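Local atomic coordinates of plasmodesmata-located protein 8 (Arabidopsis thaliana, PDB entry 6GRF), a protein that probably modulates cell-to-cell trafficking through plasmodesmata, displaying a tandem DUF26 ectodomain on the outside of the plasma membrane. Residues A[86-91]-A[96-101]; A[116-121]-A[176-181]; A[130-133]-A[137-140]. One frame throughout, in Å; residues are numbered along the deposited sequence. Where two conformers were deposited one is given.

Interaction 1: A[86-91]-A[96-101]; sequences DQITLI and YGASLQ
Ile-88 lies over Ala-98 and Leu-100, the residues of strand 98-101 that point to the helix, its CD1 resting 3.7 Å from CB of Ala-98 and its CG1 4.1 Å from CB of Leu-100. The branch is extended, with CG1 anti to the backbone N (chi1 -158°) and CD1 carried straight on from it, and this is what takes the methyl down as far as the strand backbone, 4.1 Å from N of Ser-99. Ala-98 suits the spot because a single methyl lets the isoleucine come so close to the main chain. Leu-100 points back the other way alongside Ile-88, climbing toward the helix. Its CD2 ends 3.9 Å from the backbone N of Ile-88 and also packs on the aliphatic stem of Gln-87, 3.8 Å from its CG. Gln-87 lies roughly perpendicular to the leucine; CB and CG do the touching, and the bend at chi2 (76°) turns the amide away from them. A glutamine fits this border position, offering methylenes to the core and a polar end to the partly exposed side. One turn on, CD1 of Ile-91 closes the edge at 4.2 Å from CD1 of Leu-100. No hydrogen bond joins the segments; the contact between them is apolar packing. Ser-99 follows the alternation of the strand and directs its side chain away from the helix, while Ala-98 and Leu-100 face it. The axes approach to 8.7 Å at an angle of 127°. Helix 74-91 thus covers one face of the five-stranded antiparallel sheet of the first Gnk2-homologous domain: strand 98-102 lies between strands 8-13 and 105-110, from which Phe-8 and Leu-107 add to the same apolar layer.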
# COMPACT_ATOMS: atom_id res chain seq x y z
N ASP A 86 -13.44 8.18 -3.97
CA ASP A 86 -14.70 8.37 -3.27
C ASP A 86 -14.54 7.94 -1.81
O ASP A 86 -14.92 8.66 -0.91
CB ASP A 86 -15.83 7.62 -3.97
CG ASP A 86 -16.16 8.19 -5.33
OD1 ASP A 86 -16.33 9.43 -5.41
OD2 ASP A 86 -16.23 7.40 -6.31
N GLN A 87 -13.96 6.76 -1.58
CA GLN A 87 -13.88 6.23 -0.22
C GLN A 87 -12.99 7.12 0.67
O GLN A 87 -13.33 7.35 1.83
CB GLN A 87 -13.36 4.79 -0.24
CG GLN A 87 -13.11 4.19 1.14
CD GLN A 87 -14.35 3.78 1.90
OE1 GLN A 87 -15.48 3.83 1.40
NE2 GLN A 87 -14.15 3.34 3.13
N ILE A 88 -11.85 7.59 0.15
CA ILE A 88 -10.87 8.28 0.99
C ILE A 88 -11.48 9.60 1.49
O ILE A 88 -11.24 10.01 2.63
CB ILE A 88 -9.52 8.49 0.28
CG1 ILE A 88 -8.39 8.69 1.30
CG2 ILE A 88 -9.55 9.64 -0.71
CD1 ILE A 88 -7.00 8.75 0.70
N THR A 89 -12.30 10.23 0.64
CA THR A 89 -13.07 11.44 1.00
C THR A 89 -14.08 11.10 2.10
O THR A 89 -14.26 11.87 3.02
CB THR A 89 -13.75 12.04 -0.24
OG1 THR A 89 -12.72 12.45 -1.15
CG2 THR A 89 -14.65 13.21 0.07
N LEU A 90 -14.72 9.92 1.98
CA LEU A 90 -15.76 9.45 2.89
C LEU A 90 -15.20 9.21 4.30
O LEU A 90 -15.78 9.69 5.27
CB LEU A 90 -16.39 8.17 2.32
CG LEU A 90 -17.75 7.77 2.89
CD1 LEU A 90 -18.58 7.01 1.86
CD2 LEU A 90 -17.61 6.96 4.17
N ILE A 91 -14.11 8.45 4.42
CA ILE A 91 -13.60 8.07 5.76
C ILE A 91 -12.69 9.17 6.33
O ILE A 91 -12.45 9.18 7.52
CB ILE A 91 -12.89 6.70 5.78
CG1 ILE A 91 -11.65 6.66 4.88
CG2 ILE A 91 -13.87 5.59 5.46
CD1 ILE A 91 -10.69 5.54 5.21
N TYR A 96 -5.63 16.81 6.19
CA TYR A 96 -4.47 17.31 5.45
C TYR A 96 -3.69 16.14 4.84
O TYR A 96 -3.00 16.32 3.86
CB TYR A 96 -3.54 18.13 6.36
CG TYR A 96 -3.91 19.58 6.48
CD1 TYR A 96 -4.30 20.13 7.69
CD2 TYR A 96 -3.88 20.42 5.37
CE1 TYR A 96 -4.64 21.47 7.80
CE2 TYR A 96 -4.21 21.76 5.47
CZ TYR A 96 -4.59 22.28 6.69
OH TYR A 96 -4.93 23.60 6.78
N GLY A 97 -3.81 14.96 5.46
CA GLY A 97 -3.17 13.75 5.00
C GLY A 97 -4.08 12.55 5.17
O GLY A 97 -4.88 12.50 6.12
N ALA A 98 -3.98 11.60 4.24
CA ALA A 98 -4.82 10.42 4.23
C ALA A 98 -4.17 9.33 3.38
O ALA A 98 -3.47 9.61 2.40
CB ALA A 98 -6.20 10.74 3.71
N SER A 99 -4.42 8.08 3.77
CA SER A 99 -4.05 6.94 2.95
C SER A 99 -5.16 5.89 3.03
O SER A 99 -5.91 5.83 4.01
CB SER A 99 -2.71 6.40 3.35
OG SER A 99 -2.77 5.90 4.67
N LEU A 100 -5.27 5.10 1.96
CA LEU A 100 -6.31 4.11 1.82
C LEU A 100 -5.78 2.95 0.99
O LEU A 100 -5.33 3.14 -0.14
CB LEU A 100 -7.51 4.74 1.12
CG LEU A 100 -8.60 3.74 0.74
CD1 LEU A 100 -9.28 3.21 1.99
CD2 LEU A 100 -9.61 4.37 -0.20
N GLN A 101 -5.92 1.74 1.54
CA GLN A 101 -5.53 0.52 0.89
C GLN A 101 -6.78 -0.34 0.69
O GLN A 101 -7.42 -0.76 1.66
CB GLN A 101 -4.44 -0.16 1.72
CG GLN A 101 -3.96 -1.48 1.14
CD GLN A 101 -2.99 -1.32 -0.01
OE1 GLN A 101 -3.26 -1.76 -1.12
NE2 GLN A 101 -1.84 -0.73 0.26

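Interaction 2: A[116-121]-A[176-181]; sequences GKPDTS and PSDCTA
Pro-118 and Asp-178 have the nearest CA atoms of the two segments, 6.1 Å apart where the irregular segment 116-121 passes the first turn of helix 176-193. The proline ring meets the carboxylate obliquely: CG of Pro-118 lies 3.8 Å from OD2 of Asp-178 and only slightly farther from OD1, so both oxygens lie against the ring's carbons. This is van der Waals contact rather than bonding. The link with polar character passes instead through a water, which donates to O of Gly-116 at 2.7 Å and to OD2 of Asp-178 at 2.6 Å. Asp-178 carries CG anti to its own carbonyl carbon (chi1 -76°), a setting that holds the carboxylate out toward the loop. An acidic residue suits this place because it can accept from the water and, being near a helix start, would probably also gain from the helix dipole. Gly-116 adopts a positive phi of 89°, a conformation that glycine tolerates easily, and its N hydrogen-bonds to OD2 of Asp-173. The segment belongs to the linker between the two DUF26 modules, connecting strand 105-110 of the first with strand 122-127 of the second; the helix it touches is the longer one of the second module, tied to strand 164-170 by the disulfide between Cys-179 and Cys-170. Farther along the linker, Asp-119 makes an Asx turn, OD1 accepting from N of Ser-121 at 3.1 Å on its anti side, 30° out of the carboxylate plane. At the helix start, the backbone N of Asp-178 hydrogen-bonds to OG of Ser-175, a hydroxyl suited to first-turn amides, which lack helical acceptors.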
# COMPACT_ATOMS: atom_id res chain seq x y z
N GLY A 116 9.35 9.44 -2.82
CA GLY A 116 10.68 8.92 -3.13
C GLY A 116 11.50 8.55 -1.91
O GLY A 116 12.54 7.91 -2.05
N LYS A 117 11.07 8.97 -0.71
CA LYS A 117 11.89 8.81 0.50
C LYS A 117 11.56 7.46 1.14
O LYS A 117 10.39 7.10 1.25
CB LYS A 117 11.64 9.93 1.51
CG LYS A 117 12.16 11.31 1.13
CD LYS A 117 11.65 12.38 2.08
CE LYS A 117 12.33 13.73 1.92
NZ LYS A 117 11.95 14.38 0.64
N PRO A 118 12.58 6.71 1.62
CA PRO A 118 12.34 5.44 2.29
C PRO A 118 11.54 5.66 3.58
O PRO A 118 11.74 6.66 4.28
CB PRO A 118 13.72 4.85 2.62
CG PRO A 118 14.73 5.93 2.27
CD PRO A 118 14.00 7.07 1.58
N ASP A 119 10.61 4.74 3.86
CA ASP A 119 9.77 4.77 5.03
C ASP A 119 9.23 3.35 5.28
O ASP A 119 8.37 2.84 4.52
CB ASP A 119 8.64 5.78 4.87
CG ASP A 119 7.81 5.99 6.12
OD1 ASP A 119 8.03 5.23 7.09
OD2 ASP A 119 6.98 6.91 6.13
N THR A 120 9.72 2.72 6.35
CA THR A 120 9.39 1.34 6.65
C THR A 120 8.46 1.25 7.86
O THR A 120 8.32 0.19 8.43
CB THR A 120 10.67 0.54 6.90
OG1 THR A 120 11.27 1.02 8.11
CG2 THR A 120 11.68 0.65 5.78
N SER A 121 7.83 2.36 8.27
CA SER A 121 6.97 2.32 9.45
C SER A 121 5.78 1.41 9.15
O SER A 121 5.33 1.33 8.02
CB SER A 121 6.54 3.69 9.92
OG SER A 121 6.41 4.58 8.84
N PRO A 176 15.09 0.67 -6.50
CA PRO A 176 15.33 -0.75 -6.26
C PRO A 176 15.93 -1.09 -4.88
O PRO A 176 15.47 -2.02 -4.22
CB PRO A 176 16.35 -1.12 -7.34
CG PRO A 176 16.04 -0.18 -8.48
CD PRO A 176 15.62 1.11 -7.80
N SER A 177 16.99 -0.38 -4.49
CA SER A 177 17.65 -0.60 -3.22
C SER A 177 16.66 -0.40 -2.07
O SER A 177 16.61 -1.19 -1.12
CB SER A 177 18.84 0.32 -3.07
OG SER A 177 19.65 0.26 -4.23
N ASP A 178 15.86 0.67 -2.17
CA ASP A 178 14.91 1.03 -1.13
C ASP A 178 13.74 0.04 -1.10
O ASP A 178 13.22 -0.25 -0.05
CB ASP A 178 14.42 2.48 -1.28
CG ASP A 178 15.44 3.53 -0.84
OD1 ASP A 178 16.34 3.20 -0.03
OD2 ASP A 178 15.30 4.68 -1.29
N CYS A 179 13.32 -0.46 -2.26
CA CYS A 179 12.30 -1.49 -2.35
C CYS A 179 12.77 -2.76 -1.62
O CYS A 179 12.03 -3.29 -0.79
CB CYS A 179 11.94 -1.80 -3.80
SG CYS A 179 10.87 -3.24 -4.00
N THR A 180 14.02 -3.19 -1.87
CA THR A 180 14.61 -4.37 -1.20
C THR A 180 14.56 -4.21 0.33
O THR A 180 14.15 -5.10 1.04
CB THR A 180 16.04 -4.65 -1.70
OG1 THR A 180 15.96 -4.87 -3.11
CG2 THR A 180 16.70 -5.84 -1.06
N ALA A 181 15.00 -3.04 0.82
CA ALA A 181 15.05 -2.72 2.25
C ALA A 181 13.64 -2.68 2.85
O ALA A 181 13.43 -3.15 3.97
CB ALA A 181 15.79 -1.41 2.46
O HOH W 1 13.46 5.52 -2.93

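Interaction 3: A[130-133]-A[137-140]; sequences KSVE and DFFK
Phe-138 receives Val-132 over one face of its ring. CG2 of the valine stands 3.8 Å from the ring centroid and 20° off the normal, a CH-pi contact, with its nearest ring atom, CE2 of Phe-138, at 3.7 Å. The other branch, CG1, leans on the root of the same side chain, 4.0 Å from CB of Phe-138; both methyls lie on the same face of the ring, CG2 over it and CG1 displaced toward the CB end. A beta-branched valine fits here because its methyls reach both places without a long, flexible chain. With CG anti to the backbone N (chi1 178°), the phenylalanine swings its ring from the helix toward the loop. Segment 130-133 is the connection from strand 122-127 to helix 136-149 in the second Gnk2-homologous domain, and it is itself held down by backbone hydrogen bonds of Lys-130 with Val-198 and Val-132 with Ser-196. The chain turns between Glu-133 and the helix, and the valine fills the angle between the loop and the first turn of the helix. Tyr-216, at the end of the modelled chain, also meets the ring of Phe-138. Next along the helix, Phe-139 approaches from another side: its CZ lies 3.9 Å from CB of Val-132 and 3.6 Å from O of Val-132, which sits at the ring edge, in plane. A carbonyl oxygen facing aryl C-H groups is probably mildly favourable electrostatically. CD2 of Phe-138 lies 3.7 Å above the plane of the Phe-139 ring, toward its rim, while CE1 of Phe-139 comes to the edge of Phe-138.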
# COMPACT_ATOMS: atom_id res chain seq x y z
N LYS A 130 -6.08 -18.64 12.97
CA LYS A 130 -5.59 -20.03 12.91
C LYS A 130 -4.06 -20.05 12.83
O LYS A 130 -3.45 -19.42 11.95
CB LYS A 130 -6.20 -20.78 11.72
CG LYS A 130 -7.25 -21.83 12.08
CD LYS A 130 -8.53 -21.27 12.69
CE LYS A 130 -9.46 -22.37 13.16
NZ LYS A 130 -10.74 -21.84 13.68
N SER A 131 -3.45 -20.79 13.77
CA SER A 131 -2.02 -21.04 13.84
C SER A 131 -1.72 -22.47 13.38
O SER A 131 -2.51 -23.38 13.59
CB SER A 131 -1.50 -20.82 15.23
OG SER A 131 -1.39 -19.44 15.51
N VAL A 132 -0.56 -22.63 12.74
CA VAL A 132 0.02 -23.92 12.42
C VAL A 132 0.92 -24.31 13.60
O VAL A 132 1.66 -23.49 14.14
CB VAL A 132 0.81 -23.88 11.09
CG1 VAL A 132 1.30 -25.25 10.68
CG2 VAL A 132 -0.00 -23.27 9.96
N GLU A 133 0.80 -25.58 14.01
CA GLU A 133 1.62 -26.14 15.05
C GLU A 133 2.05 -27.54 14.59
O GLU A 133 1.35 -28.18 13.79
CB GLU A 133 0.85 -26.12 16.38
CG GLU A 133 1.74 -25.85 17.59
CD GLU A 133 1.04 -25.76 18.94
OE1 GLU A 133 0.94 -26.80 19.65
OE2 GLU A 133 0.63 -24.63 19.32
N ASP A 137 7.64 -28.26 8.22
CA ASP A 137 7.68 -28.13 6.77
C ASP A 137 6.96 -26.85 6.33
O ASP A 137 7.43 -26.16 5.43
CB ASP A 137 7.07 -29.36 6.09
CG ASP A 137 7.20 -29.31 4.58
OD1 ASP A 137 8.35 -29.32 4.08
OD2 ASP A 137 6.14 -29.22 3.91
N PHE A 138 5.81 -26.55 6.94
CA PHE A 138 5.07 -25.34 6.65
C PHE A 138 5.97 -24.11 6.83
O PHE A 138 5.96 -23.20 6.00
CB PHE A 138 3.85 -25.20 7.55
CG PHE A 138 3.08 -23.94 7.28
CD1 PHE A 138 2.29 -23.81 6.15
CD2 PHE A 138 3.21 -22.84 8.13
CE1 PHE A 138 1.61 -22.64 5.90
CE2 PHE A 138 2.53 -21.66 7.87
CZ PHE A 138 1.73 -21.56 6.75
N PHE A 139 6.72 -24.08 7.94
CA PHE A 139 7.51 -22.92 8.31
C PHE A 139 8.75 -22.81 7.41
O PHE A 139 9.16 -21.71 7.08
CB PHE A 139 7.80 -22.95 9.81
CG PHE A 139 6.56 -22.65 10.61
CD1 PHE A 139 5.91 -21.43 10.46
CD2 PHE A 139 6.00 -23.60 11.45
CE1 PHE A 139 4.75 -21.16 11.16
CE2 PHE A 139 4.83 -23.32 12.14
CZ PHE A 139 4.21 -22.10 12.00
N LYS A 140 9.31 -23.93 6.98
CA LYS A 140 10.43 -23.90 6.08
C LYS A 140 9.97 -23.36 4.71
O LYS A 140 10.70 -22.61 4.06
CB LYS A 140 11.08 -25.28 5.94
CG LYS A 140 12.40 -25.26 5.17
CD LYS A 140 13.17 -26.57 5.17
CE LYS A 140 14.67 -26.39 5.02
NZ LYS A 140 15.03 -25.34 4.02

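Overall arrangement
Interaction 1 belongs to the first Gnk2-homologous domain and interaction 3 to the second, while interaction 2 packs the connection into the second domain onto helix 176-193 of that domain; both domains build a five-stranded antiparallel sheet with the strand order 1-4-5-3-2. Along the chain, interaction 1 is complete before residue 116, and both segments of interaction 3 come between the two of interaction 2. Centres of interactions 1 and 2 are about 23 Å apart, 2 and 3 about 29 Å, and 1 and 3 about 36 Å, with no direct touch. Interaction 2 thus ties the linker to a helix, while interactions 1 and 3 each pack a helix against nearby chain.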